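Local atomic coordinates of cytolethal distending toxin protein B (Haemophilus ducreyi, PDB entry 1SR4), a protein that serves as the DNase I-like subunit of a three-part bacterial genotoxin and probably cuts host-cell DNA, in keeping with cell-cycle arrest and apoptosis. Residues 9-14 with 175-180; 55-60 with 66-71; 208-213 with 245-250. One frame throughout, in Å; residues are numbered along the deposited sequence.

Contact 1: residues 9-14 with 175-180; sequences TWNLQG and VGDFNR
Asn-11 ND2 donates to Asp-177 OD2 at 3.0 Å, with an N-H...O angle of 147°. The oxygen lies almost in the amide plane and accepts through its anti lone pair, the one turned away from OD1. The amide and carboxylate planes are 61° apart. Both side chains have CG anti to the backbone N, which sends the two polar ends toward each other. Each OD1 accepts from a backbone N two residues on. Asn-11 OD1 accepts from Gln-13 N at 3.0 Å and closes an Asx turn. Asp-177 OD1 takes a weak bond from Asn-179 N. Asn-11 ND2 also donates to Glu-44 OE2, and His-138 touches both Asn-11 and Asp-177.

Further back, Thr-9 packs on Val-175. Its CB meets Val-175 CG1 at 3.4 Å, closer than two carbons normally come. Thr-9 OG1 rests near Gly-176 CA and bonds to Gln-43. The chain turns a corner at Gly-176, whose backbone angles are open chiefly to glycine.

The contact joins the ends of two interior strands, 7-11 and 171-175, one from each sheet of the DNase I-like sandwich. One amide shared by two acidic side chains implies a buried polar cluster, consistent with the active-site region of this family.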
ATOM      1  N   THR B   9      -8.335   1.260   4.621  1.00  7.05           N
ATOM      2  CA  THR B   9      -8.852   2.245   3.689  1.00  9.69           C
ATOM      3  C   THR B   9      -7.664   2.883   2.986  1.00  8.58           C
ATOM      4  O   THR B   9      -6.574   2.985   3.557  1.00 10.09           O
ATOM      5  CB  THR B   9      -9.638   3.364   4.436  1.00  9.22           C
ATOM      6  OG1 THR B   9     -10.214   4.276   3.490  1.00  9.74           O
ATOM      7  CG2 THR B   9      -8.690   4.157   5.361  1.00  7.55           C
ATOM      8  N   TRP B  10      -7.878   3.289   1.739  1.00  8.66           N
ATOM      9  CA  TRP B  10      -6.860   3.967   0.962  1.00  6.85           C
ATOM     10  C   TRP B  10      -7.541   4.796  -0.119  1.00  7.97           C
ATOM     11  O   TRP B  10      -8.437   4.307  -0.800  1.00  5.97           O
ATOM     12  CB  TRP B  10      -5.886   2.986   0.296  1.00  6.41           C
ATOM     13  CG  TRP B  10      -4.737   3.699  -0.383  1.00  7.55           C
ATOM     14  CD1 TRP B  10      -3.987   4.728   0.138  1.00  6.37           C
ATOM     15  CD2 TRP B  10      -4.217   3.456  -1.710  1.00  6.76           C
ATOM     16  NE1 TRP B  10      -3.040   5.134  -0.782  1.00  6.55           N
ATOM     17  CE2 TRP B  10      -3.162   4.378  -1.921  1.00  7.35           C
ATOM     18  CE3 TRP B  10      -4.537   2.553  -2.731  1.00  4.64           C
ATOM     19  CZ2 TRP B  10      -2.428   4.423  -3.123  1.00  6.11           C
ATOM     20  CZ3 TRP B  10      -3.801   2.594  -3.928  1.00  8.21           C
ATOM     21  CH2 TRP B  10      -2.762   3.525  -4.109  1.00  8.11           C
ATOM     22  N   ASN B  11      -7.137   6.059  -0.244  1.00  6.45           N
ATOM     23  CA  ASN B  11      -7.674   6.911  -1.287  1.00  8.29           C
ATOM     24  C   ASN B  11      -6.631   6.720  -2.385  1.00  7.39           C
ATOM     25  O   ASN B  11      -5.489   7.157  -2.260  1.00  8.56           O
ATOM     26  CB  ASN B  11      -7.727   8.390  -0.862  1.00  5.48           C
ATOM     27  CG  ASN B  11      -8.318   9.269  -1.949  1.00  8.23           C
ATOM     28  OD1 ASN B  11      -8.171   8.978  -3.143  1.00  8.24           O
ATOM     29  ND2 ASN B  11      -8.975  10.342  -1.557  1.00  6.71           N
ATOM     30  N   LEU B  12      -7.038   6.039  -3.443  1.00  8.84           N
ATOM     31  CA  LEU B  12      -6.181   5.714  -4.569  1.00  7.38           C
ATOM     32  C   LEU B  12      -5.842   6.881  -5.499  1.00  8.62           C
ATOM     33  O   LEU B  12      -4.840   6.824  -6.214  1.00  7.69           O
ATOM     34  CB  LEU B  12      -6.849   4.564  -5.352  1.00  9.23           C
ATOM     35  CG  LEU B  12      -6.155   3.834  -6.514  1.00  9.21           C
ATOM     36  CD1 LEU B  12      -6.518   2.337  -6.456  1.00  7.47           C
ATOM     37  CD2 LEU B  12      -6.595   4.449  -7.876  1.00  6.30           C
ATOM     38  N   GLN B  13      -6.662   7.934  -5.486  1.00  7.55           N
ATOM     39  CA  GLN B  13      -6.457   9.106  -6.353  1.00  8.29           C
ATOM     40  C   GLN B  13      -6.254   8.669  -7.796  1.00  7.56           C
ATOM     41  O   GLN B  13      -5.284   9.056  -8.450  1.00  9.45           O
ATOM     42  CB  GLN B  13      -5.248   9.942  -5.891  1.00  7.87           C
ATOM     43  CG  GLN B  13      -5.442  10.583  -4.503  1.00  9.47           C
ATOM     44  CD  GLN B  13      -4.407  11.646  -4.189  1.00 10.45           C
ATOM     45  OE1 GLN B  13      -3.209  11.433  -4.349  1.00 12.92           O
ATOM     46  NE2 GLN B  13      -4.869  12.803  -3.734  1.00 13.05           N
ATOM     47  N   GLY B  14      -7.192   7.890  -8.309  1.00  8.34           N
ATOM     48  CA  GLY B  14      -7.057   7.404  -9.670  1.00 10.20           C
ATOM     49  C   GLY B  14      -7.383   8.430 -10.742  1.00 12.73           C
ATOM     50  O   GLY B  14      -8.039   9.437 -10.467  1.00 14.70           O
ATOM     51  N   VAL B 175     -15.632   4.064   7.173  1.00 14.93           N
ATOM     52  CA  VAL B 175     -14.199   4.253   6.927  1.00 13.68           C
ATOM     53  C   VAL B 175     -13.877   4.975   5.625  1.00 12.40           C
ATOM     54  O   VAL B 175     -14.397   4.630   4.569  1.00 11.24           O
ATOM     55  CB  VAL B 175     -13.496   2.883   6.869  1.00 15.30           C
ATOM     56  CG1 VAL B 175     -11.984   3.059   6.827  1.00 14.15           C
ATOM     57  CG2 VAL B 175     -13.939   2.034   8.068  1.00 15.03           C
ATOM     58  N   GLY B 176     -12.984   5.952   5.685  1.00 12.18           N
ATOM     59  CA  GLY B 176     -12.647   6.635   4.459  1.00 11.62           C
ATOM     60  C   GLY B 176     -11.962   7.964   4.638  1.00 11.08           C
ATOM     61  O   GLY B 176     -11.348   8.232   5.665  1.00 11.06           O
ATOM     62  N   ASP B 177     -12.083   8.791   3.611  1.00 11.02           N
ATOM     63  CA  ASP B 177     -11.472  10.114   3.571  1.00 10.11           C
ATOM     64  C   ASP B 177     -12.506  11.124   4.058  1.00 11.48           C
ATOM     65  O   ASP B 177     -13.411  11.519   3.296  1.00 10.68           O
ATOM     66  CB  ASP B 177     -11.058  10.392   2.128  1.00  9.72           C
ATOM     67  CG  ASP B 177     -10.332  11.716   1.949  1.00 13.27           C
ATOM     68  OD1 ASP B 177     -10.368  12.585   2.856  1.00 12.94           O
ATOM     69  OD2 ASP B 177      -9.728  11.873   0.861  1.00 12.64           O
ATOM     70  N   PHE B 178     -12.378  11.525   5.326  1.00 10.40           N
ATOM     71  CA  PHE B 178     -13.297  12.484   5.935  1.00 11.19           C
ATOM     72  C   PHE B 178     -12.950  13.927   5.622  1.00 12.10           C
ATOM     73  O   PHE B 178     -13.757  14.828   5.839  1.00 11.87           O
ATOM     74  CB  PHE B 178     -13.349  12.274   7.451  1.00 11.03           C
ATOM     75  CG  PHE B 178     -14.150  11.072   7.854  1.00 13.29           C
ATOM     76  CD1 PHE B 178     -15.516  11.181   8.080  1.00 13.01           C
ATOM     77  CD2 PHE B 178     -13.546   9.822   7.981  1.00 12.22           C
ATOM     78  CE1 PHE B 178     -16.278  10.069   8.433  1.00 13.36           C
ATOM     79  CE2 PHE B 178     -14.300   8.704   8.331  1.00 13.40           C
ATOM     80  CZ  PHE B 178     -15.673   8.832   8.560  1.00 11.84           C
ATOM     81  N   ASN B 179     -11.744  14.147   5.118  1.00 10.68           N
ATOM     82  CA  ASN B 179     -11.320  15.483   4.750  1.00 10.30           C
ATOM     83  C   ASN B 179     -11.392  16.524   5.862  1.00 10.85           C
ATOM     84  O   ASN B 179     -11.648  17.690   5.598  1.00 10.80           O
ATOM     85  CB  ASN B 179     -12.109  15.969   3.519  1.00 11.38           C
ATOM     86  CG  ASN B 179     -11.368  15.697   2.217  1.00 10.79           C
ATOM     87  OD1 ASN B 179     -10.169  15.934   2.140  1.00 12.19           O
ATOM     88  ND2 ASN B 179     -12.071  15.211   1.191  1.00 10.31           N
ATOM     89  N   ARG B 180     -11.158  16.102   7.098  1.00  9.60           N
ATOM     90  CA  ARG B 180     -11.144  17.017   8.246  1.00 11.03           C
ATOM     91  C   ARG B 180     -10.484  16.255   9.380  1.00 11.08           C
ATOM     92  O   ARG B 180     -10.487  15.025   9.385  1.00 11.61           O
ATOM     93  CB  ARG B 180     -12.565  17.445   8.643  1.00 10.82           C
ATOM     94  CG  ARG B 180     -13.476  16.283   9.043  1.00 14.37           C
ATOM     95  CD  ARG B 180     -14.943  16.669   8.943  1.00 12.84           C
ATOM     96  NE  ARG B 180     -15.332  17.641   9.960  1.00 14.39           N
ATOM     97  CZ  ARG B 180     -16.579  18.077  10.113  1.00 15.97           C
ATOM     98  NH1 ARG B 180     -17.542  17.631   9.313  1.00 15.40           N
ATOM     99  NH2 ARG B 180     -16.871  18.944  11.068  1.00 16.16           N
TER

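Contact 2: residues 55-60 with 66-71; sequences TSRVIQ and IEEYTW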
ATOM      1  N   THR B  55     -20.162  -9.950 -11.752  1.00 13.73           N
ATOM      2  CA  THR B  55     -20.949 -11.150 -11.475  1.00 16.61           C
ATOM      3  C   THR B  55     -22.363 -10.908 -11.998  1.00 17.59           C
ATOM      4  O   THR B  55     -22.678  -9.818 -12.447  1.00 17.48           O
ATOM      5  CB  THR B  55     -21.054 -11.454  -9.976  1.00 14.51           C
ATOM      6  OG1 THR B  55     -21.943 -10.514  -9.358  1.00 12.98           O
ATOM      7  CG2 THR B  55     -19.673 -11.369  -9.316  1.00 16.59           C
ATOM      8  N   SER B  56     -23.211 -11.926 -11.938  1.00 21.13           N
ATOM      9  CA  SER B  56     -24.600 -11.799 -12.394  1.00 23.39           C
ATOM     10  C   SER B  56     -25.494 -11.205 -11.310  1.00 24.69           C
ATOM     11  O   SER B  56     -26.653 -10.867 -11.556  1.00 25.50           O
ATOM     12  CB  SER B  56     -25.164 -13.172 -12.772  1.00 24.18           C
ATOM     13  OG  SER B  56     -24.371 -13.785 -13.770  1.00 30.98           O
ATOM     14  N   ARG B  57     -24.963 -11.093 -10.104  1.00 25.18           N
ATOM     15  CA  ARG B  57     -25.740 -10.571  -8.997  1.00 27.54           C
ATOM     16  C   ARG B  57     -26.216  -9.147  -9.224  1.00 29.17           C
ATOM     17  O   ARG B  57     -25.491  -8.312  -9.749  1.00 29.11           O
ATOM     18  CB  ARG B  57     -24.923 -10.624  -7.711  1.00 25.69           C
ATOM     19  CG  ARG B  57     -25.701 -10.211  -6.495  1.00 25.13           C
ATOM     20  CD  ARG B  57     -24.803 -10.091  -5.281  1.00 24.59           C
ATOM     21  NE  ARG B  57     -25.574  -9.830  -4.068  1.00 23.78           N
ATOM     22  CZ  ARG B  57     -25.059  -9.800  -2.843  1.00 23.95           C
ATOM     23  NH1 ARG B  57     -23.753 -10.007  -2.653  1.00 17.17           N
ATOM     24  NH2 ARG B  57     -25.858  -9.584  -1.800  1.00 22.86           N
ATOM     25  N   VAL B  58     -27.451  -8.874  -8.837  1.00 31.31           N
ATOM     26  CA  VAL B  58     -27.968  -7.527  -8.972  1.00 34.67           C
ATOM     27  C   VAL B  58     -28.252  -6.961  -7.596  1.00 35.45           C
ATOM     28  O   VAL B  58     -28.984  -7.558  -6.813  1.00 35.58           O
ATOM     29  CB  VAL B  58     -29.243  -7.490  -9.822  1.00 36.03           C
ATOM     30  CG1 VAL B  58     -28.869  -7.555 -11.294  1.00 37.19           C
ATOM     31  CG2 VAL B  58     -30.146  -8.650  -9.455  1.00 37.02           C
ATOM     32  N   ILE B  59     -27.637  -5.823  -7.299  1.00 38.05           N
ATOM     33  CA  ILE B  59     -27.830  -5.157  -6.018  1.00 41.20           C
ATOM     34  C   ILE B  59     -28.412  -3.785  -6.274  1.00 44.54           C
ATOM     35  O   ILE B  59     -28.883  -3.128  -5.356  1.00 47.69           O
ATOM     36  CB  ILE B  59     -26.522  -4.938  -5.273  1.00 40.22           C
ATOM     37  CG1 ILE B  59     -25.732  -6.238  -5.187  1.00 37.95           C
ATOM     38  CG2 ILE B  59     -26.819  -4.417  -3.878  1.00 40.42           C
ATOM     39  CD1 ILE B  59     -24.342  -6.033  -4.641  1.00 35.89           C
ATOM     40  N   GLN B  60     -28.353  -3.341  -7.524  1.00 47.02           N
ATOM     41  CA  GLN B  60     -28.895  -2.042  -7.885  1.00 49.31           C
ATOM     42  C   GLN B  60     -30.333  -1.962  -7.396  1.00 49.51           C
ATOM     43  O   GLN B  60     -31.244  -2.486  -8.040  1.00 50.22           O
ATOM     44  CB  GLN B  60     -28.879  -1.855  -9.406  1.00 51.50           C
ATOM     45  CG  GLN B  60     -27.500  -1.600 -10.010  1.00 53.47           C
ATOM     46  CD  GLN B  60     -27.024  -0.165  -9.814  1.00 52.87           C
ATOM     47  OE1 GLN B  60     -25.906   0.180 -10.189  1.00 52.91           O
ATOM     48  NE2 GLN B  60     -27.878   0.675  -9.234  1.00 52.84           N
ATOM     49  N   ILE B  66     -24.216   0.448  -7.989  1.00 24.45           N
ATOM     50  CA  ILE B  66     -23.453  -0.415  -7.103  1.00 25.06           C
ATOM     51  C   ILE B  66     -23.454  -1.781  -7.776  1.00 23.76           C
ATOM     52  O   ILE B  66     -24.510  -2.331  -8.078  1.00 23.67           O
ATOM     53  CB  ILE B  66     -24.082  -0.458  -5.680  1.00 27.12           C
ATOM     54  CG1 ILE B  66     -23.063  -0.992  -4.668  1.00 29.80           C
ATOM     55  CG2 ILE B  66     -25.358  -1.282  -5.679  1.00 29.78           C
ATOM     56  CD1 ILE B  66     -22.633  -2.413  -4.896  1.00 30.95           C
ATOM     57  N   GLU B  67     -22.266  -2.312  -8.043  1.00 20.44           N
ATOM     58  CA  GLU B  67     -22.160  -3.594  -8.726  1.00 19.04           C
ATOM     59  C   GLU B  67     -21.159  -4.501  -8.034  1.00 16.27           C
ATOM     60  O   GLU B  67     -20.247  -4.029  -7.352  1.00 15.71           O
ATOM     61  CB  GLU B  67     -21.715  -3.376 -10.175  1.00 21.28           C
ATOM     62  CG  GLU B  67     -22.643  -2.513 -11.001  1.00 26.80           C
ATOM     63  CD  GLU B  67     -22.001  -2.086 -12.311  1.00 31.09           C
ATOM     64  OE1 GLU B  67     -20.899  -1.495 -12.281  1.00 31.57           O
ATOM     65  OE2 GLU B  67     -22.596  -2.341 -13.376  1.00 34.70           O
ATOM     66  N   GLU B  68     -21.328  -5.802  -8.219  1.00 13.38           N
ATOM     67  CA  GLU B  68     -20.426  -6.778  -7.621  1.00 13.06           C
ATOM     68  C   GLU B  68     -19.498  -7.381  -8.681  1.00 13.02           C
ATOM     69  O   GLU B  68     -19.944  -7.730  -9.779  1.00 13.79           O
ATOM     70  CB  GLU B  68     -21.231  -7.888  -6.959  1.00 12.06           C
ATOM     71  CG  GLU B  68     -20.391  -8.949  -6.252  1.00 12.23           C
ATOM     72  CD  GLU B  68     -21.240 -10.135  -5.817  1.00 11.69           C
ATOM     73  OE1 GLU B  68     -21.753 -10.842  -6.701  1.00 12.50           O
ATOM     74  OE2 GLU B  68     -21.408 -10.362  -4.603  1.00 13.96           O
ATOM     75  N   TYR B  69     -18.210  -7.495  -8.347  1.00 11.90           N
ATOM     76  CA  TYR B  69     -17.204  -8.081  -9.233  1.00 10.49           C
ATOM     77  C   TYR B  69     -16.358  -9.055  -8.421  1.00 11.71           C
ATOM     78  O   TYR B  69     -16.371  -9.021  -7.191  1.00  9.18           O
ATOM     79  CB  TYR B  69     -16.237  -7.008  -9.763  1.00 10.92           C
ATOM     80  CG  TYR B  69     -16.823  -6.030 -10.748  1.00 12.68           C
ATOM     81  CD1 TYR B  69     -16.520  -6.114 -12.113  1.00 13.62           C
ATOM     82  CD2 TYR B  69     -17.675  -5.021 -10.320  1.00 12.52           C
ATOM     83  CE1 TYR B  69     -17.066  -5.199 -13.027  1.00 17.52           C
ATOM     84  CE2 TYR B  69     -18.223  -4.108 -11.216  1.00 17.35           C
ATOM     85  CZ  TYR B  69     -17.918  -4.201 -12.566  1.00 17.56           C
ATOM     86  OH  TYR B  69     -18.489  -3.309 -13.446  1.00 21.78           O
ATOM     87  N   THR B  70     -15.636  -9.925  -9.122  1.00 11.42           N
ATOM     88  CA  THR B  70     -14.676 -10.804  -8.473  1.00 11.89           C
ATOM     89  C   THR B  70     -13.350 -10.437  -9.152  1.00 12.13           C
ATOM     90  O   THR B  70     -13.312 -10.008 -10.318  1.00 11.89           O
ATOM     91  CB  THR B  70     -14.955 -12.325  -8.661  1.00 12.95           C
ATOM     92  OG1 THR B  70     -14.980 -12.655 -10.052  1.00 13.84           O
ATOM     93  CG2 THR B  70     -16.275 -12.722  -7.982  1.00 15.52           C
ATOM     94  N   TRP B  71     -12.263 -10.583  -8.412  1.00 11.39           N
ATOM     95  CA  TRP B  71     -10.952 -10.238  -8.926  1.00 10.44           C
ATOM     96  C   TRP B  71      -9.981 -11.256  -8.364  1.00  9.84           C
ATOM     97  O   TRP B  71      -9.965 -11.494  -7.161  1.00 10.06           O
ATOM     98  CB  TRP B  71     -10.600  -8.822  -8.465  1.00  9.48           C
ATOM     99  CG  TRP B  71      -9.242  -8.342  -8.863  1.00 11.41           C
ATOM    100  CD1 TRP B  71      -8.591  -8.580 -10.034  1.00 12.39           C
ATOM    101  CD2 TRP B  71      -8.396  -7.474  -8.101  1.00 12.51           C
ATOM    102  NE1 TRP B  71      -7.389  -7.913 -10.058  1.00 13.16           N
ATOM    103  CE2 TRP B  71      -7.245  -7.224  -8.881  1.00 13.37           C
ATOM    104  CE3 TRP B  71      -8.504  -6.878  -6.839  1.00 12.98           C
ATOM    105  CZ2 TRP B  71      -6.203  -6.402  -8.437  1.00 14.05           C
ATOM    106  CZ3 TRP B  71      -7.468  -6.058  -6.394  1.00 14.24           C
ATOM    107  CH2 TRP B  71      -6.332  -5.830  -7.195  1.00 14.67           C
TER
HETATM  108  O   HOH W   1     -26.057  -4.314  -9.298  1.00 27.67           O
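Glu-68 reaches out of strand 67-72 and binds the loop 55-60 with both carboxylate oxygens. Thr-55 OG1 donates to Glu-68 OE1 at 2.7 Å, and OE1 accepts through its anti lone pair. The same hydroxyl accepts from Arg-57 N at 3.2 Å, which makes an ST turn. Thr-55 OG1 sits between its backbone N and carbonyl carbon (chi1 73°), where it can face both partners. Thr-55 N donates to Glu-68 O at 3.0 Å and 178°, so main chain and side chain of Glu-68 are both used.

The second oxygen, Glu-68 OE2, forms a salt bridge with Arg-57 NH1 at 3.1 Å. It lies in the guanidinium plane, but the nitrogen meets it from above the carboxylate plane. The extended Arg-57 chain crosses Glu-68 at about a right angle. Arg-57 NH1 also donates to Ala-106 O, while Tyr-85 OH and Gln-105 NE2 bind Glu-68 OE2.

Toward the loop's far end, Ile-59 CB packs on Ile-66 CG2 at 3.9 Å. Water 1 accepts from Ile-59 N at 3.0 Å and donates to Ile-66 O at 2.8 Å. Gln-60 bends at chi2 (-78°) to bring OE1 near Ile-66 N, although the position of that oxygen is less sure.

The contact fastens the loop after strand 53-54 to the neighbouring antiparallel strand near the sheet's edge. With one positive and three neutral donors beside it, the largely buried Glu-68 carboxylate is probably kept ionised.

Contact 3: residues 208-213 with 245-250; sequences THRSGN and RSQITS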
ATOM      1  N   THR B 208      -1.952  11.090   7.358  1.00  9.16           N
ATOM      2  CA  THR B 208      -2.434  10.066   6.409  1.00  8.39           C
ATOM      3  C   THR B 208      -2.417  10.649   5.001  1.00  8.43           C
ATOM      4  O   THR B 208      -2.877  10.014   4.051  1.00  9.16           O
ATOM      5  CB  THR B 208      -3.883   9.586   6.683  1.00  7.54           C
ATOM      6  OG1 THR B 208      -4.808  10.640   6.378  1.00  9.63           O
ATOM      7  CG2 THR B 208      -4.050   9.168   8.142  1.00  8.58           C
ATOM      8  N   HIS B 209      -1.870  11.857   4.869  1.00  9.01           N
ATOM      9  CA  HIS B 209      -1.798  12.550   3.572  1.00 10.24           C
ATOM     10  C   HIS B 209      -0.500  13.345   3.555  1.00 10.79           C
ATOM     11  O   HIS B 209      -0.004  13.749   4.605  1.00 11.30           O
ATOM     12  CB  HIS B 209      -3.011  13.468   3.420  1.00 10.95           C
ATOM     13  CG  HIS B 209      -3.060  14.210   2.120  1.00 11.67           C
ATOM     14  ND1 HIS B 209      -2.909  15.578   2.043  1.00 10.85           N
ATOM     15  CD2 HIS B 209      -3.284  13.784   0.854  1.00 13.04           C
ATOM     16  CE1 HIS B 209      -3.034  15.963   0.785  1.00 13.39           C
ATOM     17  NE2 HIS B 209      -3.260  14.893   0.042  1.00 13.29           N
ATOM     18  N   ARG B 210       0.055  13.579   2.368  1.00 11.03           N
ATOM     19  CA  ARG B 210       1.323  14.259   2.291  1.00 10.40           C
ATOM     20  C   ARG B 210       1.315  15.728   2.664  1.00 11.62           C
ATOM     21  O   ARG B 210       2.354  16.380   2.671  1.00 11.05           O
ATOM     22  CB  ARG B 210       1.961  14.005   0.916  1.00 12.49           C
ATOM     23  CG  ARG B 210       2.391  12.525   0.781  1.00 12.29           C
ATOM     24  CD  ARG B 210       3.166  12.199  -0.504  1.00 16.43           C
ATOM     25  NE  ARG B 210       3.237  10.750  -0.724  1.00 16.35           N
ATOM     26  CZ  ARG B 210       4.089  10.152  -1.554  1.00 19.81           C
ATOM     27  NH1 ARG B 210       4.962  10.879  -2.252  1.00 16.80           N
ATOM     28  NH2 ARG B 210       4.062   8.823  -1.691  1.00 16.14           N
ATOM     29  N   SER B 211       0.146  16.245   3.004  1.00 10.49           N
ATOM     30  CA  SER B 211       0.038  17.633   3.429  1.00 12.02           C
ATOM     31  C   SER B 211       0.422  17.674   4.908  1.00 13.30           C
ATOM     32  O   SER B 211       0.649  18.739   5.476  1.00 12.88           O
ATOM     33  CB  SER B 211      -1.409  18.102   3.300  1.00 11.22           C
ATOM     34  OG  SER B 211      -2.242  17.277   4.112  1.00 12.21           O
ATOM     35  N   GLY B 212       0.466  16.494   5.526  1.00 13.12           N
ATOM     36  CA  GLY B 212       0.767  16.397   6.941  1.00 10.36           C
ATOM     37  C   GLY B 212      -0.530  16.199   7.728  1.00 11.74           C
ATOM     38  O   GLY B 212      -0.507  15.864   8.919  1.00 11.77           O
ATOM     39  N   ASN B 213      -1.673  16.389   7.067  1.00 11.99           N
ATOM     40  CA  ASN B 213      -2.974  16.229   7.739  1.00 12.72           C
ATOM     41  C   ASN B 213      -3.442  14.793   7.979  1.00 11.71           C
ATOM     42  O   ASN B 213      -3.023  13.861   7.291  1.00 10.91           O
ATOM     43  CB  ASN B 213      -4.067  16.960   6.949  1.00 13.09           C
ATOM     44  CG  ASN B 213      -3.909  18.476   6.996  1.00 16.66           C
ATOM     45  OD1 ASN B 213      -3.762  19.050   8.067  1.00 18.82           O
ATOM     46  ND2 ASN B 213      -3.955  19.122   5.838  1.00 16.38           N
ATOM     47  N   ARG B 245       5.596  -2.757   0.165  1.00  9.54           N
ATOM     48  CA  ARG B 245       6.829  -3.316  -0.401  1.00  9.44           C
ATOM     49  C   ARG B 245       7.191  -2.420  -1.593  1.00  9.57           C
ATOM     50  O   ARG B 245       8.085  -2.735  -2.362  1.00  6.03           O
ATOM     51  CB  ARG B 245       6.584  -4.729  -0.920  1.00 11.56           C
ATOM     52  CG  ARG B 245       5.841  -5.657   0.053  1.00 13.15           C
ATOM     53  CD  ARG B 245       6.717  -6.072   1.210  1.00 13.10           C
ATOM     54  NE  ARG B 245       6.077  -7.114   2.033  1.00 13.13           N
ATOM     55  CZ  ARG B 245       5.426  -6.881   3.173  1.00 13.78           C
ATOM     56  NH1 ARG B 245       5.314  -5.640   3.645  1.00  9.46           N
ATOM     57  NH2 ARG B 245       4.894  -7.890   3.852  1.00 11.18           N
ATOM     58  N   SER B 246       6.480  -1.294  -1.712  1.00  9.16           N
ATOM     59  CA  SER B 246       6.643  -0.353  -2.820  1.00 10.96           C
ATOM     60  C   SER B 246       6.285   1.072  -2.426  1.00 11.25           C
ATOM     61  O   SER B 246       5.736   1.320  -1.357  1.00 11.72           O
ATOM     62  CB  SER B 246       5.674  -0.707  -3.961  1.00 10.53           C
ATOM     63  OG  SER B 246       5.898  -2.000  -4.500  1.00 17.44           O
ATOM     64  N   GLN B 247       6.566   1.994  -3.340  1.00  9.75           N
ATOM     65  CA  GLN B 247       6.176   3.383  -3.172  1.00  8.65           C
ATOM     66  C   GLN B 247       4.636   3.353  -3.083  1.00  9.03           C
ATOM     67  O   GLN B 247       3.986   2.475  -3.686  1.00  7.19           O
ATOM     68  CB  GLN B 247       6.583   4.177  -4.417  1.00  9.08           C
ATOM     69  CG  GLN B 247       5.896   5.534  -4.599  1.00 10.55           C
ATOM     70  CD  GLN B 247       6.254   6.523  -3.506  1.00 11.51           C
ATOM     71  OE1 GLN B 247       6.113   6.222  -2.310  1.00 14.67           O
ATOM     72  NE2 GLN B 247       6.714   7.713  -3.901  1.00  7.90           N
ATOM     73  N   ILE B 248       4.058   4.272  -2.311  1.00  7.23           N
ATOM     74  CA  ILE B 248       2.602   4.387  -2.212  1.00  9.12           C
ATOM     75  C   ILE B 248       2.293   5.327  -3.363  1.00  9.89           C
ATOM     76  O   ILE B 248       2.779   6.459  -3.380  1.00  6.60           O
ATOM     77  CB  ILE B 248       2.156   5.018  -0.873  1.00 12.28           C
ATOM     78  CG1 ILE B 248       2.577   4.111   0.283  1.00 15.34           C
ATOM     79  CG2 ILE B 248       0.621   5.174  -0.841  1.00 12.86           C
ATOM     80  CD1 ILE B 248       2.040   4.556   1.628  1.00 20.63           C
ATOM     81  N   THR B 249       1.501   4.857  -4.327  1.00  9.47           N
ATOM     82  CA  THR B 249       1.216   5.642  -5.522  1.00  9.77           C
ATOM     83  C   THR B 249       0.133   6.732  -5.487  1.00  9.95           C
ATOM     84  O   THR B 249      -0.453   7.069  -6.522  1.00  9.74           O
ATOM     85  CB  THR B 249       0.948   4.703  -6.721  1.00  7.25           C
ATOM     86  OG1 THR B 249      -0.180   3.868  -6.439  1.00  7.37           O
ATOM     87  CG2 THR B 249       2.155   3.821  -6.973  1.00  6.98           C
ATOM     88  N   SER B 250      -0.133   7.276  -4.303  1.00 10.18           N
ATOM     89  CA  SER B 250      -1.071   8.392  -4.176  1.00  9.72           C
ATOM     90  C   SER B 250      -0.559   9.249  -3.011  1.00 10.05           C
ATOM     91  O   SER B 250       0.376   8.856  -2.301  1.00  8.60           O
ATOM     92  CB  SER B 250      -2.496   7.906  -3.897  1.00  9.94           C
ATOM     93  OG  SER B 250      -2.695   7.739  -2.519  1.00  9.93           O
TER
HETATM   94  O   HOH W   2       1.571   8.736   0.247  1.00 13.00           O
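Arg-210 NE donates to water 2 at 2.8 Å, and that water donates in turn to Ser-250 O, also at 2.8 Å. The water lies at the edge of the guanidinium, in its plane, and bridges the two loops. Farther along the same group, Arg-210 NH2 makes a weak bond to Gln-247 OE1 at 3.4 Å. Guanidinium and amide planes are 48° apart. Ile-248 O is close to Arg-210 NH2, but the angle is too poor for a hydrogen bond. The Arg-210 chain, extended from CG to NE, carries the guanidinium from its turn to the second loop.

Gln-247 is bent at chi2 (65°), which folds OE1 back to accept from Ile-248 N at 2.8 Å. Its NE2 is held by Arg-19 O of the CdtC chain and Ser-149 O of the CdtA chain. Arg-210 NH1 makes a weak bond to Asp-148 O of CdtA. The contact thus forms part of the interface where the three toxin subunits meet.

Arg-210 occupies a type I turn, His-209 to Gly-212, in the loop before strand 216-221. The partner loop runs between strands 235-239 and 255-259. It packs on Trp-10 of strand 7-11 and is tied to helix 20-31 through Asn-26 and Gln-29.

Contact 1 lies nearest the middle of the chain and brings together strand 7-11 of the eight-strand sheet and the loop leaving strand 171-175 of the six-strand sheet. Contact 2 falls within the sequence between these two segments. It is at the far end of the eight-strand sheet, with its centre about 22 Å from that of contact 1. Contact 3 follows both in sequence. Its centre is about 11 Å from contact 1 and about 30 Å from contact 2. Contacts 1 and 3 touch, with a probable hydrogen bond from Ser-250 OG to Asn-11 O. The sandwich interior is therefore connected to the subunit interface, while contact 2 lies apart from both.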